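Local coordinates for protein dihydroorotase (Agrobacterium tumefaciens, PDB 2OGJ) that probably acts as a zinc-dependent esterase of the amidohydrolase superfamily that removes the acetyl group from acetyl-(R)-mandelate, at residues H295-T307 / E385-A396. Sequence-based numbering, arbitrary orientation.
Sequences HSMNFPVWDLATT and EAIAASRYIPRA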
loop_
_atom_site.group_PDB
_atom_site.type_symbol
_atom_site.label_atom_id
_atom_site.label_comp_id
_atom_site.label_asym_id
_atom_site.label_seq_id
_atom_site.Cartn_x
_atom_site.Cartn_y
_atom_site.Cartn_z
ATOM N N HIS A 295 1.443 25.148 17.569
ATOM C CA HIS A 295 2.546 24.514 18.270
ATOM C C HIS A 295 3.865 25.246 18.192
ATOM O O HIS A 295 4.855 24.798 18.768
ATOM C CB HIS A 295 2.729 23.075 17.787
ATOM C CG HIS A 295 1.705 22.125 18.332
ATOM N ND1 HIS A 295 1.228 22.211 19.624
ATOM C CD2 HIS A 295 1.080 21.063 17.769
ATOM C CE1 HIS A 295 0.353 21.245 19.831
ATOM N NE2 HIS A 295 0.245 20.534 18.720
ATOM N N SER A 296 3.897 26.360 17.472
ATOM C CA SER A 296 5.124 27.129 17.375
ATOM C C SER A 296 4.945 28.521 17.968
ATOM O O SER A 296 5.923 29.172 18.316
ATOM C CB SER A 296 5.581 27.240 15.920
ATOM O OG SER A 296 4.632 27.934 15.133
HETATM N N MSE A 297 3.696 28.964 18.109
HETATM C CA MSE A 297 3.428 30.304 18.633
HETATM C C MSE A 297 3.854 30.525 20.071
HETATM O O MSE A 297 4.568 31.483 20.354
HETATM C CB MSE A 297 1.943 30.699 18.491
HETATM C CG MSE A 297 1.658 32.117 19.029
HETATM SE SE MSE A 297 0.025 32.740 18.719
HETATM C CE MSE A 297 -0.865 31.599 19.702
ATOM N N ASN A 298 3.454 29.655 20.985
ATOM C CA ASN A 298 3.829 29.907 22.361
ATOM C C ASN A 298 5.320 29.786 22.632
ATOM O O ASN A 298 5.911 30.673 23.247
ATOM C CB ASN A 298 3.056 29.020 23.344
ATOM C CG ASN A 298 3.291 29.432 24.807
ATOM O OD1 ASN A 298 2.766 30.444 25.265
ATOM N ND2 ASN A 298 4.096 28.656 25.531
ATOM N N PHE A 299 5.948 28.715 22.172
ATOM C CA PHE A 299 7.350 28.596 22.471
ATOM C C PHE A 299 8.371 29.063 21.450
ATOM O O PHE A 299 8.867 30.184 21.548
ATOM C CB PHE A 299 7.729 27.181 22.909
ATOM C CG PHE A 299 9.219 26.972 22.997
ATOM C CD1 PHE A 299 10.011 27.843 23.734
ATOM C CD2 PHE A 299 9.838 25.942 22.301
ATOM C CE1 PHE A 299 11.388 27.691 23.773
ATOM C CE2 PHE A 299 11.217 25.787 22.339
ATOM C CZ PHE A 299 11.990 26.664 23.075
ATOM N N PRO A 300 8.691 28.234 20.448
ATOM C CA PRO A 300 9.707 28.724 19.504
ATOM C C PRO A 300 9.475 30.162 19.009
ATOM O O PRO A 300 10.071 31.124 19.490
ATOM C CB PRO A 300 9.651 27.701 18.360
ATOM C CG PRO A 300 8.842 26.538 18.926
ATOM C CD PRO A 300 7.856 27.191 19.835
ATOM N N VAL A 301 8.586 30.268 18.033
ATOM C CA VAL A 301 8.216 31.517 17.383
ATOM C C VAL A 301 7.221 32.277 18.225
ATOM O O VAL A 301 6.181 31.737 18.588
ATOM C CB VAL A 301 7.513 31.223 16.053
ATOM C CG1 VAL A 301 7.389 32.477 15.225
ATOM C CG2 VAL A 301 8.245 30.142 15.334
ATOM N N TRP A 302 7.494 33.522 18.558
ATOM C CA TRP A 302 6.468 34.205 19.324
ATOM C C TRP A 302 5.610 34.993 18.335
ATOM O O TRP A 302 4.387 34.899 18.331
ATOM C CB TRP A 302 7.102 35.115 20.380
ATOM C CG TRP A 302 7.833 34.344 21.457
ATOM C CD1 TRP A 302 7.415 33.194 22.078
ATOM C CD2 TRP A 302 9.061 34.712 22.089
ATOM N NE1 TRP A 302 8.298 32.832 23.058
ATOM C CE2 TRP A 302 9.322 33.744 23.089
ATOM C CE3 TRP A 302 9.971 35.764 21.910
ATOM C CZ2 TRP A 302 10.452 33.801 23.909
ATOM C CZ3 TRP A 302 11.094 35.822 22.727
ATOM C CH2 TRP A 302 11.323 34.841 23.714
ATOM N N ASP A 303 6.274 35.733 17.459
ATOM C CA ASP A 303 5.585 36.537 16.482
ATOM C C ASP A 303 6.581 36.996 15.431
ATOM O O ASP A 303 7.775 36.768 15.569
ATOM C CB ASP A 303 4.947 37.732 17.176
ATOM C CG ASP A 303 5.901 38.421 18.153
ATOM O OD1 ASP A 303 5.399 38.975 19.149
ATOM O OD2 ASP A 303 7.137 38.423 17.935
ATOM N N LEU A 304 6.077 37.631 14.381
ATOM C CA LEU A 304 6.918 38.117 13.298
ATOM C C LEU A 304 8.021 39.060 13.791
ATOM O O LEU A 304 9.171 38.980 13.336
ATOM C CB LEU A 304 6.055 38.830 12.258
ATOM C CG LEU A 304 6.761 39.128 10.946
ATOM C CD1 LEU A 304 7.149 37.794 10.317
ATOM C CD2 LEU A 304 5.869 39.948 10.011
ATOM N N ALA A 305 7.668 39.953 14.718
ATOM C CA ALA A 305 8.632 40.912 15.252
ATOM C C ALA A 305 9.840 40.199 15.873
ATOM O O ALA A 305 10.985 40.575 15.629
ATOM C CB ALA A 305 7.953 41.827 16.281
ATOM N N THR A 306 9.590 39.162 16.669
ATOM C CA THR A 306 10.685 38.422 17.281
ATOM C C THR A 306 11.534 37.745 16.194
ATOM O O THR A 306 12.760 37.673 16.301
ATOM C CB THR A 306 10.158 37.335 18.259
ATOM O OG1 THR A 306 9.356 37.940 19.279
ATOM C CG2 THR A 306 11.326 36.585 18.910
ATOM N N THR A 307 10.867 37.254 15.152
ATOM C CA THR A 307 11.539 36.574 14.056
ATOM C C THR A 307 12.396 37.586 13.306
ATOM O O THR A 307 13.507 37.255 12.857
ATOM C CB THR A 307 10.489 35.910 13.095
ATOM O OG1 THR A 307 9.755 34.911 13.813
ATOM C CG2 THR A 307 11.157 35.254 11.877
ATOM N N GLU A 385 -8.970 52.559 10.594
ATOM C CA GLU A 385 -8.835 51.893 11.887
ATOM C C GLU A 385 -7.365 51.897 12.290
ATOM O O GLU A 385 -6.483 51.735 11.453
ATOM C CB GLU A 385 -9.352 50.449 11.801
ATOM C CG GLU A 385 -9.855 49.864 13.129
ATOM C CD GLU A 385 -10.232 48.383 13.036
ATOM O OE1 GLU A 385 -10.926 47.990 12.071
ATOM O OE2 GLU A 385 -9.835 47.615 13.942
ATOM N N ALA A 386 -7.102 52.110 13.568
ATOM C CA ALA A 386 -5.741 52.104 14.068
ATOM C C ALA A 386 -5.747 51.111 15.211
ATOM O O ALA A 386 -6.333 51.369 16.261
ATOM C CB ALA A 386 -5.359 53.475 14.566
ATOM N N ILE A 387 -5.116 49.960 15.012
ATOM C CA ILE A 387 -5.092 48.954 16.062
ATOM C C ILE A 387 -3.826 48.968 16.908
ATOM O O ILE A 387 -2.718 49.008 16.390
ATOM C CB ILE A 387 -5.273 47.538 15.481
ATOM C CG1 ILE A 387 -6.585 47.456 14.693
ATOM C CG2 ILE A 387 -5.297 46.521 16.603
ATOM C CD1 ILE A 387 -6.498 48.011 13.301
ATOM N N ALA A 388 -3.998 48.947 18.220
ATOM C CA ALA A 388 -2.857 48.920 19.132
ATOM C C ALA A 388 -2.183 47.565 19.007
ATOM O O ALA A 388 -2.803 46.525 19.265
ATOM C CB ALA A 388 -3.321 49.139 20.577
ATOM N N ALA A 389 -0.918 47.590 18.598
ATOM C CA ALA A 389 -0.134 46.375 18.425
ATOM C C ALA A 389 0.838 46.207 19.576
ATOM O O ALA A 389 1.159 47.164 20.284
ATOM C CB ALA A 389 0.636 46.416 17.089
ATOM N N SER A 390 1.300 44.972 19.745
ATOM C CA SER A 390 2.237 44.605 20.801
ATOM C C SER A 390 2.786 43.192 20.575
ATOM O O SER A 390 2.115 42.334 19.980
ATOM C CB SER A 390 1.536 44.683 22.158
ATOM O OG SER A 390 2.271 44.011 23.163
ATOM N N ARG A 391 4.015 42.955 21.030
ATOM C CA ARG A 391 4.636 41.646 20.889
ATOM C C ARG A 391 3.872 40.645 21.733
ATOM O O ARG A 391 3.232 41.025 22.712
ATOM C CB ARG A 391 6.104 41.685 21.322
ATOM C CG ARG A 391 7.025 42.220 20.243
ATOM C CD ARG A 391 8.480 42.304 20.685
ATOM N NE ARG A 391 8.927 41.061 21.301
ATOM C CZ ARG A 391 9.046 40.879 22.615
ATOM N NH1 ARG A 391 8.756 41.870 23.453
ATOM N NH2 ARG A 391 9.446 39.703 23.092
ATOM N N TYR A 392 3.940 39.377 21.318
ATOM C CA TYR A 392 3.286 38.248 21.973
ATOM C C TYR A 392 3.978 37.934 23.287
ATOM O O TYR A 392 5.206 37.854 23.366
ATOM C CB TYR A 392 3.326 37.011 21.058
ATOM C CG TYR A 392 2.921 35.714 21.736
ATOM C CD1 TYR A 392 1.577 35.370 21.889
ATOM C CD2 TYR A 392 3.891 34.847 22.275
ATOM C CE1 TYR A 392 1.202 34.202 22.566
ATOM C CE2 TYR A 392 3.529 33.675 22.957
ATOM C CZ TYR A 392 2.185 33.361 23.103
ATOM O OH TYR A 392 1.818 32.248 23.831
ATOM N N ILE A 393 3.186 37.765 24.327
ATOM C CA ILE A 393 3.742 37.449 25.619
ATOM C C ILE A 393 3.447 35.982 25.864
ATOM O O ILE A 393 2.280 35.578 25.961
ATOM C CB ILE A 393 3.117 38.330 26.739
ATOM C CG1 ILE A 393 3.258 39.813 26.369
ATOM C CG2 ILE A 393 3.816 38.051 28.077
ATOM C CD1 ILE A 393 4.684 40.225 26.128
ATOM N N PRO A 394 4.504 35.159 25.948
ATOM C CA PRO A 394 4.349 33.724 26.176
ATOM C C PRO A 394 3.632 33.380 27.466
ATOM O O PRO A 394 4.158 33.589 28.556
ATOM C CB PRO A 394 5.788 33.201 26.127
ATOM C CG PRO A 394 6.597 34.376 26.558
ATOM C CD PRO A 394 5.928 35.529 25.859
ATOM N N ARG A 395 2.406 32.885 27.325
ATOM C CA ARG A 395 1.600 32.469 28.466
ATOM C C ARG A 395 2.047 31.072 28.836
ATOM O O ARG A 395 1.255 30.126 28.811
ATOM C CB ARG A 395 0.117 32.450 28.107
ATOM C CG ARG A 395 -0.472 33.826 27.973
ATOM C CD ARG A 395 -1.883 33.803 27.438
ATOM N NE ARG A 395 -2.281 35.139 27.004
ATOM C CZ ARG A 395 -1.538 35.905 26.205
ATOM N NH1 ARG A 395 -0.362 35.460 25.764
ATOM N NH2 ARG A 395 -1.962 37.113 25.842
ATOM N N ALA A 396 3.330 30.955 29.162
ATOM C CA ALA A 396 3.933 29.686 29.544
ATOM C C ALA A 396 5.415 29.917 29.811
ATOM O O ALA A 396 5.895 29.478 30.881
ATOM C CB ALA A 396 3.754 28.656 28.429
#
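Tyr-392 and Asp-303 join the extended tail of the chain to the N-cap of a helix in the TIM-barrel amidohydrolase fold, and the pair illustrates how one carboxylate can serve two tasks. OD2 of Asp-303 caps helix 304-313: Thr-306 N reaches it at 2.9 Å and Thr-306 OG1 approaches from the opposite face of the carboxylate plane. The other oxygen, OD1, accepts the backbone N of Tyr-392 at 2.6 Å, the N-H pointing almost straight at it (176°). With both oxygens engaged, the carboxylate is fixed in rotation and ties the tail to the first turn of the helix.

The phenol of Tyr-392 forms the buried heart of the contact. Its CG stands anti to the backbone N (chi1 169°), which carries the ring in among Met-297, Asn-298 and Trp-302. CG of Met-297 lies over one ring face, 4.3 Å from the ring centroid, in a CH-pi contact, while the selenium of this selenomethionine sits obliquely in a Met-aromatic arrangement. From another direction CB of Trp-302 packs on Tyr-392 CD2 at 3.7 Å; the indole itself is slid aside, so the two rings barely overlap. CG of Arg-391 rests near CB of Ala-305, Thr-306 OG1 lies at the guanidinium edge, near its plane, and the arginine side chain also touches Pro-377 of strand 368-382.

Toward solvent the packing thins. Pro-394 brings CB to 4.0 Å from Trp-302 NE1, and exposed Arg-395 and Ala-396, the last modelled residue, border Asn-298. The amide of Asn-298 stands nearly perpendicular to the phenol ring, and its OD1, at the ring edge, accepts a hydrogen bond from Tyr-392 OH, 2.5 Å.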